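Local coordinates for protein putative cytochrome P450 154A1 (Streptomyces coelicolor, PDB 1ODO) that is a putative cytochrome P450, a haem protein of mainly helical fold that binds protoporphyrin IX and, beside it, 4-phenyl-1H-imidazole, at residues Arg22-Gly27 and Leu316-Ala321; Gly28-Val33 and Gln39-Ser44; Pro104-Arg109 and Ala357-Met362; Asp112-Ala117 and Gly154-Val159. All blocks are in the same frame, centred on the assembly; numbering follows the deposited sequence.

Contact 1: residues Arg22-Gly27 and Leu316-Ala321; sequences RTLREG and LASYAA. With HEM (protoporphyrin IX containing Fe), chain B.
Arg25 reaches across to the backbone of Ala321, its NH1 donating to Ala321 O at 3.0 Å. The N-H is bent away from the straight line, at 138°, but the donor arrives in the carbonyl plane on a lone pair, with a C=O...N angle of 129°, while the oxygen lies at the edge of the guanidinium, tilted somewhat from its plane. A turn at chi3 (-52°) folds the long side chain back so that its end comes to the carbonyl. Nearer the backbone, Arg25 CG lies 4.4 Å from Ala321 CB, where a small methyl lets the arginine lie close. The preceding residue, Leu24, sends CD1 to within 4.2 Å of Ser318 OG, a hydroxyl occupied by hydrogen bonds with Ser42 and His291.

Ser318 sits at the N-cap position of helix 319-322, without a capping bond from its side chain, and is followed by Tyr319, which points to the haem. The phenol OH donates to propionate oxygen O1D of the haem at 2.5 Å, and O1D lies near the ring plane. Ala317 CB rests against one ring face, offset toward the rim. Arg295 also bonds to the haem.

Helix 17-25 is thus fastened to the short segment whose Tyr319 holds a haem propionate. The very short phenol bond is consistent with a strongly polarised hydroxyl facing a negatively charged carboxylate.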
# COMPACT_ATOMS: atom_id res chain seq x y z
N ARG A 22 -0.67 -20.20 0.50
CA ARG A 22 -1.04 -21.58 0.21
C ARG A 22 -2.28 -22.04 0.97
O ARG A 22 -3.17 -22.66 0.40
CB ARG A 22 0.13 -22.51 0.50
CG ARG A 22 1.41 -22.09 -0.18
CD ARG A 22 2.54 -23.08 0.04
NE ARG A 22 3.80 -22.59 -0.51
CZ ARG A 22 3.96 -22.20 -1.78
NH1 ARG A 22 2.94 -22.25 -2.63
NH2 ARG A 22 5.14 -21.76 -2.19
N THR A 23 -2.32 -21.72 2.26
CA THR A 23 -3.45 -22.11 3.09
C THR A 23 -4.75 -21.50 2.57
O THR A 23 -5.78 -22.18 2.51
CB THR A 23 -3.22 -21.67 4.55
OG1 THR A 23 -1.99 -22.24 5.02
CG2 THR A 23 -4.36 -22.15 5.44
N LEU A 24 -4.71 -20.23 2.18
CA LEU A 24 -5.90 -19.59 1.67
C LEU A 24 -6.33 -20.18 0.33
O LEU A 24 -7.50 -20.50 0.13
CB LEU A 24 -5.67 -18.08 1.50
CG LEU A 24 -5.69 -17.23 2.78
CD1 LEU A 24 -5.17 -15.82 2.48
CD2 LEU A 24 -7.12 -17.18 3.32
N ARG A 25 -5.38 -20.34 -0.59
CA ARG A 25 -5.72 -20.90 -1.89
C ARG A 25 -6.18 -22.36 -1.81
O ARG A 25 -6.79 -22.89 -2.74
CB ARG A 25 -4.54 -20.75 -2.87
CG ARG A 25 -4.32 -19.30 -3.34
CD ARG A 25 -3.67 -19.28 -4.72
NE ARG A 25 -2.48 -20.11 -4.74
CZ ARG A 25 -1.27 -19.70 -4.39
NH1 ARG A 25 -1.06 -18.44 -4.01
NH2 ARG A 25 -0.26 -20.57 -4.37
N GLU A 26 -5.89 -23.00 -0.68
CA GLU A 26 -6.28 -24.39 -0.46
C GLU A 26 -7.81 -24.48 -0.39
O GLU A 26 -8.40 -25.54 -0.63
CB GLU A 26 -5.66 -24.87 0.86
CG GLU A 26 -5.90 -26.30 1.23
CD GLU A 26 -5.25 -26.65 2.56
OE1 GLU A 26 -4.10 -26.23 2.79
OE2 GLU A 26 -5.89 -27.35 3.38
N GLY A 27 -8.45 -23.36 -0.06
CA GLY A 27 -9.90 -23.35 0.04
C GLY A 27 -10.64 -23.07 -1.25
O GLY A 27 -11.86 -22.92 -1.26
N LEU A 316 -13.02 -9.77 1.52
CA LEU A 316 -11.63 -9.35 1.69
C LEU A 316 -10.79 -9.71 0.47
O LEU A 316 -10.58 -10.88 0.18
CB LEU A 316 -11.03 -10.04 2.93
CG LEU A 316 -9.59 -9.68 3.28
CD1 LEU A 316 -9.54 -8.30 3.93
CD2 LEU A 316 -9.03 -10.74 4.23
N ALA A 317 -10.31 -8.71 -0.25
CA ALA A 317 -9.50 -8.96 -1.44
C ALA A 317 -8.10 -9.36 -0.98
O ALA A 317 -7.40 -8.57 -0.35
CB ALA A 317 -9.43 -7.71 -2.31
N SER A 318 -7.72 -10.60 -1.27
CA SER A 318 -6.40 -11.12 -0.89
C SER A 318 -5.48 -11.09 -2.11
O SER A 318 -5.21 -12.11 -2.74
CB SER A 318 -6.55 -12.54 -0.33
OG SER A 318 -7.28 -12.51 0.89
N TYR A 319 -5.00 -9.89 -2.41
CA TYR A 319 -4.12 -9.62 -3.55
C TYR A 319 -2.81 -10.39 -3.66
O TYR A 319 -2.46 -10.87 -4.75
CB TYR A 319 -3.83 -8.12 -3.59
CG TYR A 319 -5.06 -7.29 -3.85
CD1 TYR A 319 -5.25 -6.07 -3.20
CD2 TYR A 319 -6.02 -7.70 -4.77
CE1 TYR A 319 -6.36 -5.28 -3.46
CE2 TYR A 319 -7.14 -6.91 -5.04
CZ TYR A 319 -7.30 -5.70 -4.38
OH TYR A 319 -8.40 -4.91 -4.65
N ALA A 320 -2.07 -10.49 -2.56
CA ALA A 320 -0.80 -11.21 -2.57
C ALA A 320 -0.98 -12.66 -2.98
O ALA A 320 -0.24 -13.16 -3.83
CB ALA A 320 -0.14 -11.13 -1.19
N ALA A 321 -1.97 -13.33 -2.39
CA ALA A 321 -2.23 -14.73 -2.72
C ALA A 321 -2.72 -14.87 -4.15
O ALA A 321 -2.37 -15.82 -4.85
CB ALA A 321 -3.27 -15.31 -1.75
CHA HEM B . -5.91 2.58 -3.03
CHB HEM B . -3.12 6.51 -3.01
CHC HEM B . 0.82 3.72 -3.17
CHD HEM B . -1.98 -0.19 -3.17
C1A HEM B . -5.52 3.90 -3.03
C2A HEM B . -6.40 5.06 -2.99
C3A HEM B . -5.63 6.15 -2.98
C4A HEM B . -4.24 5.72 -3.02
CMA HEM B . -6.07 7.63 -2.93
CAA HEM B . -7.94 4.98 -2.97
CBA HEM B . -8.51 4.83 -4.39
CGA HEM B . -10.03 4.72 -4.49
O1A HEM B . -10.61 4.09 -3.54
O2A HEM B . -10.59 5.23 -5.46
C1B HEM B . -1.81 6.10 -3.05
C2B HEM B . -0.67 7.00 -3.03
C3B HEM B . 0.44 6.22 -3.08
C4B HEM B . 0.01 4.84 -3.12
CMB HEM B . -0.77 8.54 -2.97
CAB HEM B . 1.93 6.65 -3.08
CBB HEM B . 2.36 7.43 -4.32
C1C HEM B . 0.39 2.40 -3.19
C2C HEM B . 1.29 1.24 -3.24
C3C HEM B . 0.51 0.14 -3.23
C4C HEM B . -0.86 0.60 -3.19
CMC HEM B . 2.85 1.36 -3.27
CAC HEM B . 0.87 -1.37 -3.25
CBC HEM B . 1.92 -1.82 -4.28
C1D HEM B . -3.29 0.21 -3.13
C2D HEM B . -4.43 -0.67 -3.09
C3D HEM B . -5.54 0.10 -3.04
C4D HEM B . -5.09 1.47 -3.06
CMD HEM B . -4.35 -2.21 -3.08
CAD HEM B . -6.99 -0.40 -2.94
CBD HEM B . -7.60 -1.08 -4.17
CGD HEM B . -9.00 -1.52 -3.78
O1D HEM B . -9.22 -2.73 -3.64
O2D HEM B . -9.83 -0.61 -3.58
NA HEM B . -4.21 4.33 -3.05
NB HEM B . -1.37 4.78 -3.09
NC HEM B . -0.92 1.98 -3.17
ND HEM B . -3.70 1.54 -3.11
FE HEM B . -2.56 3.14 -3.12

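Contact 2: residues Gly28-Val33 and Gln39-Ser44; sequences GPATWV and QAWSVS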
# COMPACT_ATOMS: atom_id res chain seq x y z
N GLY A 28 -9.91 -23.01 -2.36
CA GLY A 28 -10.55 -22.74 -3.63
C GLY A 28 -10.54 -21.25 -3.90
O GLY A 28 -9.75 -20.51 -3.30
N PRO A 29 -11.42 -20.77 -4.79
CA PRO A 29 -11.49 -19.34 -5.12
C PRO A 29 -11.75 -18.40 -3.94
O PRO A 29 -11.25 -17.28 -3.93
CB PRO A 29 -12.59 -19.28 -6.18
CG PRO A 29 -13.44 -20.49 -5.87
CD PRO A 29 -12.42 -21.54 -5.55
N ALA A 30 -12.50 -18.87 -2.95
CA ALA A 30 -12.80 -18.04 -1.79
C ALA A 30 -12.88 -18.87 -0.51
O ALA A 30 -13.23 -20.05 -0.54
CB ALA A 30 -14.12 -17.30 -2.00
N THR A 31 -12.55 -18.24 0.62
CA THR A 31 -12.58 -18.90 1.92
C THR A 31 -13.08 -17.94 2.99
O THR A 31 -12.71 -16.76 2.99
CB THR A 31 -11.17 -19.39 2.35
OG1 THR A 31 -10.66 -20.33 1.40
CG2 THR A 31 -11.25 -20.06 3.72
N TRP A 32 -13.91 -18.45 3.89
CA TRP A 32 -14.46 -17.65 4.98
C TRP A 32 -13.32 -17.56 6.00
O TRP A 32 -12.85 -18.58 6.51
CB TRP A 32 -15.68 -18.38 5.57
CG TRP A 32 -16.49 -17.62 6.59
CD1 TRP A 32 -16.74 -17.99 7.88
CD2 TRP A 32 -17.22 -16.40 6.38
NE1 TRP A 32 -17.59 -17.09 8.49
CE2 TRP A 32 -17.89 -16.10 7.59
CE3 TRP A 32 -17.36 -15.53 5.29
CZ2 TRP A 32 -18.71 -14.97 7.73
CZ3 TRP A 32 -18.17 -14.41 5.43
CH2 TRP A 32 -18.83 -14.14 6.65
N VAL A 33 -12.87 -16.34 6.29
CA VAL A 33 -11.79 -16.15 7.24
C VAL A 33 -12.14 -15.17 8.36
O VAL A 33 -13.18 -14.51 8.33
CB VAL A 33 -10.51 -15.61 6.54
CG1 VAL A 33 -10.07 -16.56 5.42
CG2 VAL A 33 -10.77 -14.22 5.97
N GLN A 39 -15.49 -11.74 10.47
CA GLN A 39 -15.46 -12.81 9.49
C GLN A 39 -15.82 -12.27 8.11
O GLN A 39 -16.76 -11.49 7.96
CB GLN A 39 -16.42 -13.94 9.87
CG GLN A 39 -16.04 -14.66 11.16
CD GLN A 39 -16.34 -13.84 12.40
OE1 GLN A 39 -17.50 -13.50 12.67
NE2 GLN A 39 -15.31 -13.52 13.17
N ALA A 40 -15.06 -12.70 7.10
CA ALA A 40 -15.32 -12.24 5.75
C ALA A 40 -14.84 -13.25 4.73
O ALA A 40 -14.10 -14.18 5.04
CB ALA A 40 -14.62 -10.91 5.51
N TRP A 41 -15.26 -13.05 3.49
CA TRP A 41 -14.86 -13.93 2.41
C TRP A 41 -13.54 -13.47 1.81
O TRP A 41 -13.49 -12.41 1.19
CB TRP A 41 -15.91 -13.94 1.30
CG TRP A 41 -17.17 -14.66 1.64
CD1 TRP A 41 -18.35 -14.10 2.04
CD2 TRP A 41 -17.39 -16.07 1.59
NE1 TRP A 41 -19.30 -15.08 2.23
CE2 TRP A 41 -18.73 -16.30 1.96
CE3 TRP A 41 -16.58 -17.17 1.26
CZ2 TRP A 41 -19.29 -17.58 2.01
CZ3 TRP A 41 -17.14 -18.45 1.31
CH2 TRP A 41 -18.48 -18.64 1.69
N SER A 42 -12.48 -14.23 2.03
CA SER A 42 -11.18 -13.87 1.47
C SER A 42 -11.27 -14.43 0.06
O SER A 42 -11.60 -15.60 -0.12
CB SER A 42 -10.04 -14.56 2.20
OG SER A 42 -8.91 -14.67 1.34
N VAL A 43 -10.99 -13.60 -0.94
CA VAL A 43 -11.05 -14.06 -2.32
C VAL A 43 -9.65 -13.95 -2.92
O VAL A 43 -9.05 -12.88 -2.90
CB VAL A 43 -12.03 -13.20 -3.16
CG1 VAL A 43 -12.01 -13.66 -4.61
CG2 VAL A 43 -13.43 -13.29 -2.58
N SER A 44 -9.13 -15.06 -3.45
CA SER A 44 -7.80 -15.04 -4.04
C SER A 44 -7.74 -15.53 -5.49
O SER A 44 -6.66 -15.69 -6.05
CB SER A 44 -6.80 -15.81 -3.16
OG SER A 44 -7.25 -17.13 -2.88
O HOH W 1 -7.72 -19.04 -4.70
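Ser42 N donates to Thr31 O at 2.7 Å, and Thr31 N returns a bond to Ser42 O, so this hydrogen-bonded pair closes a ring between the strands. The same exchange recurs at Val33 and Ala40, where Val33 N meets Ala40 O almost head-on, with 177° at the hydrogen. Beyond the last strand pair, Ser44 N still reaches Pro29 O at 3.1 Å, and one water joins Gly28 O to Ser44 OG. Gly28 has a positive phi, which suits glycine.

These bonds build the antiparallel hairpin of strands 30-35 and 38-43, part of the mixed sheet of the P450 fold; strand 314-317 continues it beyond 38-43.

On one face the non-hydrogen-bonded pair Trp32 and Trp41 makes a T-shaped stack. Trp32 turns its six-membered edge onto the face of Trp41, with planes 61° apart and CZ3 3.4 Å from Trp41 CD1. With CG anti to the backbone N (chi1 -172°), the Trp32 indole lies back across the partner strand, and Gln39 CB presses on its face, 3.3 Å from CZ2. Trp41 NE1 bonds to Glu313. Ala30, being small, fits beside Trp41 and Val43. On the other face Val33 CG1 packs against Ser42 CB at 3.8 Å, while the Ser42 hydroxyl is used outside the hairpin, by Ser318.

Contact 3: residues Pro104-Arg109 and Ala357-Met362; sequences PAFSAR and APLARM. With HEM (protoporphyrin IX containing Fe), chain B.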
# COMPACT_ATOMS: atom_id res chain seq x y z
N PRO A 104 -6.54 14.77 -10.23
CA PRO A 104 -5.69 15.70 -10.97
C PRO A 104 -4.21 15.70 -10.58
O PRO A 104 -3.34 15.78 -11.45
CB PRO A 104 -6.35 17.05 -10.72
CG PRO A 104 -7.80 16.68 -10.66
CD PRO A 104 -7.78 15.44 -9.80
N ALA A 105 -3.94 15.60 -9.29
CA ALA A 105 -2.56 15.59 -8.81
C ALA A 105 -1.80 14.32 -9.18
O ALA A 105 -0.58 14.25 -9.00
CB ALA A 105 -2.54 15.79 -7.30
N PHE A 106 -2.50 13.32 -9.71
CA PHE A 106 -1.86 12.08 -10.08
C PHE A 106 -2.04 11.70 -11.55
O PHE A 106 -1.89 10.54 -11.92
CB PHE A 106 -2.36 10.94 -9.19
CG PHE A 106 -2.10 11.16 -7.74
CD1 PHE A 106 -2.95 11.96 -6.98
CD2 PHE A 106 -0.98 10.61 -7.12
CE1 PHE A 106 -2.69 12.21 -5.64
CE2 PHE A 106 -0.71 10.85 -5.78
CZ PHE A 106 -1.56 11.65 -5.04
N SER A 107 -2.37 12.68 -12.38
CA SER A 107 -2.56 12.42 -13.80
C SER A 107 -1.21 12.06 -14.41
O SER A 107 -0.16 12.26 -13.78
CB SER A 107 -3.11 13.66 -14.50
OG SER A 107 -2.14 14.70 -14.51
N ALA A 108 -1.24 11.53 -15.63
CA ALA A 108 -0.02 11.14 -16.32
C ALA A 108 0.88 12.36 -16.50
O ALA A 108 2.09 12.29 -16.26
CB ALA A 108 -0.36 10.54 -17.67
N ARG A 109 0.29 13.47 -16.93
CA ARG A 109 1.04 14.70 -17.14
C ARG A 109 1.65 15.23 -15.85
O ARG A 109 2.79 15.68 -15.84
CB ARG A 109 0.14 15.78 -17.76
CG ARG A 109 0.16 15.85 -19.29
CD ARG A 109 -0.59 17.10 -19.76
NE ARG A 109 -0.40 17.40 -21.18
CZ ARG A 109 -0.89 16.68 -22.18
NH1 ARG A 109 -1.63 15.61 -21.94
NH2 ARG A 109 -0.66 17.05 -23.44
N ALA A 357 -0.66 4.86 -7.98
CA ALA A 357 0.11 3.90 -8.77
C ALA A 357 1.21 4.48 -9.65
O ALA A 357 2.36 4.05 -9.57
CB ALA A 357 -0.84 3.03 -9.61
N PRO A 358 0.89 5.46 -10.52
CA PRO A 358 1.94 6.01 -11.37
C PRO A 358 3.09 6.67 -10.61
O PRO A 358 4.25 6.56 -11.02
CB PRO A 358 1.18 6.98 -12.28
CG PRO A 358 0.00 7.39 -11.46
CD PRO A 358 -0.41 6.09 -10.80
N LEU A 359 2.77 7.34 -9.51
CA LEU A 359 3.79 8.01 -8.70
C LEU A 359 4.64 6.97 -7.97
O LEU A 359 5.87 7.08 -7.93
CB LEU A 359 3.13 8.97 -7.70
CG LEU A 359 4.09 9.79 -6.82
CD1 LEU A 359 5.06 10.56 -7.71
CD2 LEU A 359 3.29 10.74 -5.94
N ALA A 360 3.99 5.96 -7.39
CA ALA A 360 4.72 4.92 -6.67
C ALA A 360 5.66 4.20 -7.63
O ALA A 360 6.83 3.96 -7.32
CB ALA A 360 3.74 3.92 -6.04
N ARG A 361 5.15 3.85 -8.81
CA ARG A 361 5.98 3.16 -9.79
C ARG A 361 7.21 4.00 -10.12
O ARG A 361 8.33 3.49 -10.16
CB ARG A 361 5.16 2.85 -11.04
CG ARG A 361 4.27 1.61 -10.90
CD ARG A 361 3.27 1.46 -12.04
NE ARG A 361 2.80 0.08 -12.17
CZ ARG A 361 1.56 -0.28 -12.46
NH1 ARG A 361 0.62 0.65 -12.65
NH2 ARG A 361 1.25 -1.56 -12.58
N MET A 362 7.01 5.30 -10.32
CA MET A 362 8.14 6.18 -10.65
C MET A 362 9.14 6.24 -9.49
O MET A 362 10.34 6.15 -9.71
CB MET A 362 7.65 7.59 -10.99
CG MET A 362 8.77 8.49 -11.50
SD MET A 362 8.18 10.07 -12.13
CE MET A 362 7.78 10.86 -10.59
CHA HEM B . -5.91 2.58 -3.03
CHB HEM B . -3.12 6.51 -3.01
CHC HEM B . 0.82 3.72 -3.17
CHD HEM B . -1.98 -0.19 -3.17
C1A HEM B . -5.52 3.90 -3.03
C2A HEM B . -6.40 5.06 -2.99
C3A HEM B . -5.63 6.15 -2.98
C4A HEM B . -4.24 5.72 -3.02
CMA HEM B . -6.07 7.63 -2.93
CAA HEM B . -7.94 4.98 -2.97
CBA HEM B . -8.51 4.83 -4.39
CGA HEM B . -10.03 4.72 -4.49
O1A HEM B . -10.61 4.09 -3.54
O2A HEM B . -10.59 5.23 -5.46
C1B HEM B . -1.81 6.10 -3.05
C2B HEM B . -0.67 7.00 -3.03
C3B HEM B . 0.44 6.22 -3.08
C4B HEM B . 0.01 4.84 -3.12
CMB HEM B . -0.77 8.54 -2.97
CAB HEM B . 1.93 6.65 -3.08
CBB HEM B . 2.36 7.43 -4.32
C1C HEM B . 0.39 2.40 -3.19
C2C HEM B . 1.29 1.24 -3.24
C3C HEM B . 0.51 0.14 -3.23
C4C HEM B . -0.86 0.60 -3.19
CMC HEM B . 2.85 1.36 -3.27
CAC HEM B . 0.87 -1.37 -3.25
CBC HEM B . 1.92 -1.82 -4.28
C1D HEM B . -3.29 0.21 -3.13
C2D HEM B . -4.43 -0.67 -3.09
C3D HEM B . -5.54 0.10 -3.04
C4D HEM B . -5.09 1.47 -3.06
CMD HEM B . -4.35 -2.21 -3.08
CAD HEM B . -6.99 -0.40 -2.94
CBD HEM B . -7.60 -1.08 -4.17
CGD HEM B . -9.00 -1.52 -3.78
O1D HEM B . -9.22 -2.73 -3.64
O2D HEM B . -9.83 -0.61 -3.58
NA HEM B . -4.21 4.33 -3.05
NB HEM B . -1.37 4.78 -3.09
NC HEM B . -0.92 1.98 -3.17
ND HEM B . -3.70 1.54 -3.11
FE HEM B . -2.56 3.14 -3.12
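Phe106 swings its ring to the side of its backbone N, with CG anti to the carbonyl carbon (chi1 -59°), while Leu359 has CG anti to its own backbone N (chi1 -177°). Together these rotations bring Phe106 CE2 to 4.0 Å from Leu359 CD2. The methyl comes to the ring at a slant, neither squarely over it nor in its plane. Next to this pair, Pro358 CG lies 3.7 Å from Phe106 O, so the pyrrolidine ring of the helix's first turn packs against the backbone of the loop. A proline suits this place because the opening turn of a helix does not need its N-H, and its ring gives a compact apolar surface.

Phe106 and Leu359 also lie against the haem rim. Phe106 CE2 approaches haem methyl CMB at 3.6 Å, and Leu359 CB stands 3.8 Å from vinyl carbon CBB. Ala360 CB lies 3.9 Å from haem CMC, its shortness allowing the helix to run close beside the macrocycle. These contacts are all by van der Waals packing, fitting for the hydrocarbon edge of the porphyrin that bears methyl and vinyl groups.

Phe106 belongs to the link that leads into helix 108-131, whose first turn is capped by Ser107 OG on Arg110 N. Pro358 and Leu359 lie in the first turn of helix 357-374, the long helix that follows the haem-ligand loop in P450s. Helix 147-157 packs through Leu156 on both Phe106 and Leu359, while helix 108-131 packs through Val111 on Pro358 and Met362.

Contact 4: residues Asp112-Ala117 and Gly154-Val159; sequences DAMRPA and GHLMGV
Met114 and Leu156 make the apolar part of the contact. The methyl CE of Met114 lies 4.0 Å from Leu156 CD1, and its sulphur SD is 4.1 Å from the same methyl, so the end of the methionine meets one branch of the leucine. The two side chains cross at about a right angle. Met114 runs extended as far as its sulphur (chi2 179°), then turns at chi3 (71°), which brings CE to both Leu156 and His155. A long, unbranched and flexible side chain suits this place, because the two helices stay well apart, with Met114 CA and Leu156 CA 8.9 Å from each other.

Helices 108-131 and 147-157 are joined here, both of them part of the helical body of the P450 fold that lies beside the haem. The first bends near this point: the N of Pro116 has no hydrogen to give, and neither it nor the N of Ala117 bonds back to the preceding turn. The second ends at Met157, and Gly158 leaves the helix with a positive phi, which favours glycine.

A polar edge borders the methionine methyl. His155 ND1 is 4.1 Å from Met114 CE, which lies near the imidazole plane at the ring's edge, while the two side chains run antiparallel alongside one another. ND1 is covered by this contact and has no hydrogen-bonding partner in the model, although the residue itself is largely exposed. Leu156, by contrast, is buried and also touches Met210 of helix 210-218.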
# COMPACT_ATOMS: atom_id res chain seq x y z
N ASP A 112 4.58 13.00 -14.71
CA ASP A 112 5.73 13.24 -15.58
C ASP A 112 6.39 14.56 -15.19
O ASP A 112 7.62 14.66 -15.16
CB ASP A 112 5.29 13.29 -17.04
CG ASP A 112 4.82 11.95 -17.56
OD1 ASP A 112 4.36 11.88 -18.72
OD2 ASP A 112 4.89 10.95 -16.81
N ALA A 113 5.57 15.56 -14.89
CA ALA A 113 6.07 16.88 -14.50
C ALA A 113 6.83 16.85 -13.18
O ALA A 113 7.66 17.71 -12.92
CB ALA A 113 4.91 17.86 -14.41
N MET A 114 6.54 15.84 -12.36
CA MET A 114 7.20 15.70 -11.06
C MET A 114 8.52 14.93 -11.13
O MET A 114 9.29 14.94 -10.17
CB MET A 114 6.29 14.96 -10.08
CG MET A 114 5.01 15.65 -9.72
SD MET A 114 4.08 14.61 -8.58
CE MET A 114 5.10 14.77 -7.09
N ARG A 115 8.77 14.27 -12.25
CA ARG A 115 10.00 13.50 -12.39
C ARG A 115 11.28 14.22 -11.94
O ARG A 115 12.04 13.68 -11.14
CB ARG A 115 10.16 12.99 -13.83
CG ARG A 115 11.32 12.02 -14.03
CD ARG A 115 11.27 11.37 -15.40
NE ARG A 115 10.18 10.40 -15.51
CZ ARG A 115 10.26 9.13 -15.10
NH1 ARG A 115 11.38 8.68 -14.55
NH2 ARG A 115 9.22 8.32 -15.22
N PRO A 116 11.52 15.44 -12.43
CA PRO A 116 12.74 16.16 -12.03
C PRO A 116 12.85 16.32 -10.52
O PRO A 116 13.92 16.12 -9.94
CB PRO A 116 12.60 17.50 -12.75
CG PRO A 116 11.86 17.12 -13.99
CD PRO A 116 10.79 16.21 -13.45
N ALA A 117 11.75 16.70 -9.87
CA ALA A 117 11.76 16.88 -8.43
C ALA A 117 12.02 15.56 -7.71
O ALA A 117 12.81 15.51 -6.77
CB ALA A 117 10.43 17.48 -7.97
N GLY A 154 5.27 14.77 0.87
CA GLY A 154 5.35 16.05 1.56
C GLY A 154 5.32 17.19 0.56
O GLY A 154 4.68 18.22 0.78
N HIS A 155 6.03 17.00 -0.55
CA HIS A 155 6.10 18.00 -1.61
C HIS A 155 4.76 18.13 -2.32
O HIS A 155 4.27 19.23 -2.55
CB HIS A 155 7.21 17.61 -2.60
CG HIS A 155 7.21 18.42 -3.86
ND1 HIS A 155 6.48 18.05 -4.97
CD2 HIS A 155 7.84 19.57 -4.18
CE1 HIS A 155 6.67 18.95 -5.93
NE2 HIS A 155 7.49 19.87 -5.48
N LEU A 156 4.16 16.99 -2.64
CA LEU A 156 2.88 16.97 -3.33
C LEU A 156 1.73 17.50 -2.47
O LEU A 156 0.92 18.30 -2.93
CB LEU A 156 2.57 15.54 -3.79
CG LEU A 156 1.37 15.29 -4.70
CD1 LEU A 156 1.54 13.93 -5.37
CD2 LEU A 156 0.08 15.33 -3.90
N MET A 157 1.65 17.05 -1.22
CA MET A 157 0.59 17.50 -0.33
C MET A 157 0.90 18.84 0.34
O MET A 157 -0.00 19.49 0.88
CB MET A 157 0.32 16.45 0.75
CG MET A 157 -0.20 15.11 0.23
SD MET A 157 -1.75 15.23 -0.70
CE MET A 157 -2.93 15.54 0.62
N GLY A 158 2.16 19.25 0.31
CA GLY A 158 2.54 20.51 0.91
C GLY A 158 2.63 20.44 2.43
O GLY A 158 2.17 21.35 3.13
N VAL A 159 3.22 19.37 2.94
CA VAL A 159 3.36 19.19 4.38
C VAL A 159 4.59 19.96 4.86
O VAL A 159 5.71 19.69 4.43
CB VAL A 159 3.53 17.70 4.75
CG1 VAL A 159 3.63 17.54 6.26
CG2 VAL A 159 2.36 16.90 4.21

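Contacts 1 and 2 lie together on one side of the chain's centre, their centres about 7 Å apart, and share the mixed sheet in which strands 38-43 and 314-317 are neighbours. Contacts 3 and 4 form a second pair on the opposite side, centres about 10 Å apart, sharing helix 108-131 and touching through Leu359 and Leu156. The centres of contacts 1 and 3 stand about 29 Å apart, yet both reach the haem, at a propionate and at the methyl and vinyl edge respectively. Along the chain, contact 2 closes first, contact 4 falls between the segments of contact 3, and contacts 1 and 3 interleave. The cofactor is thus held between sequence-distant parts of the fold.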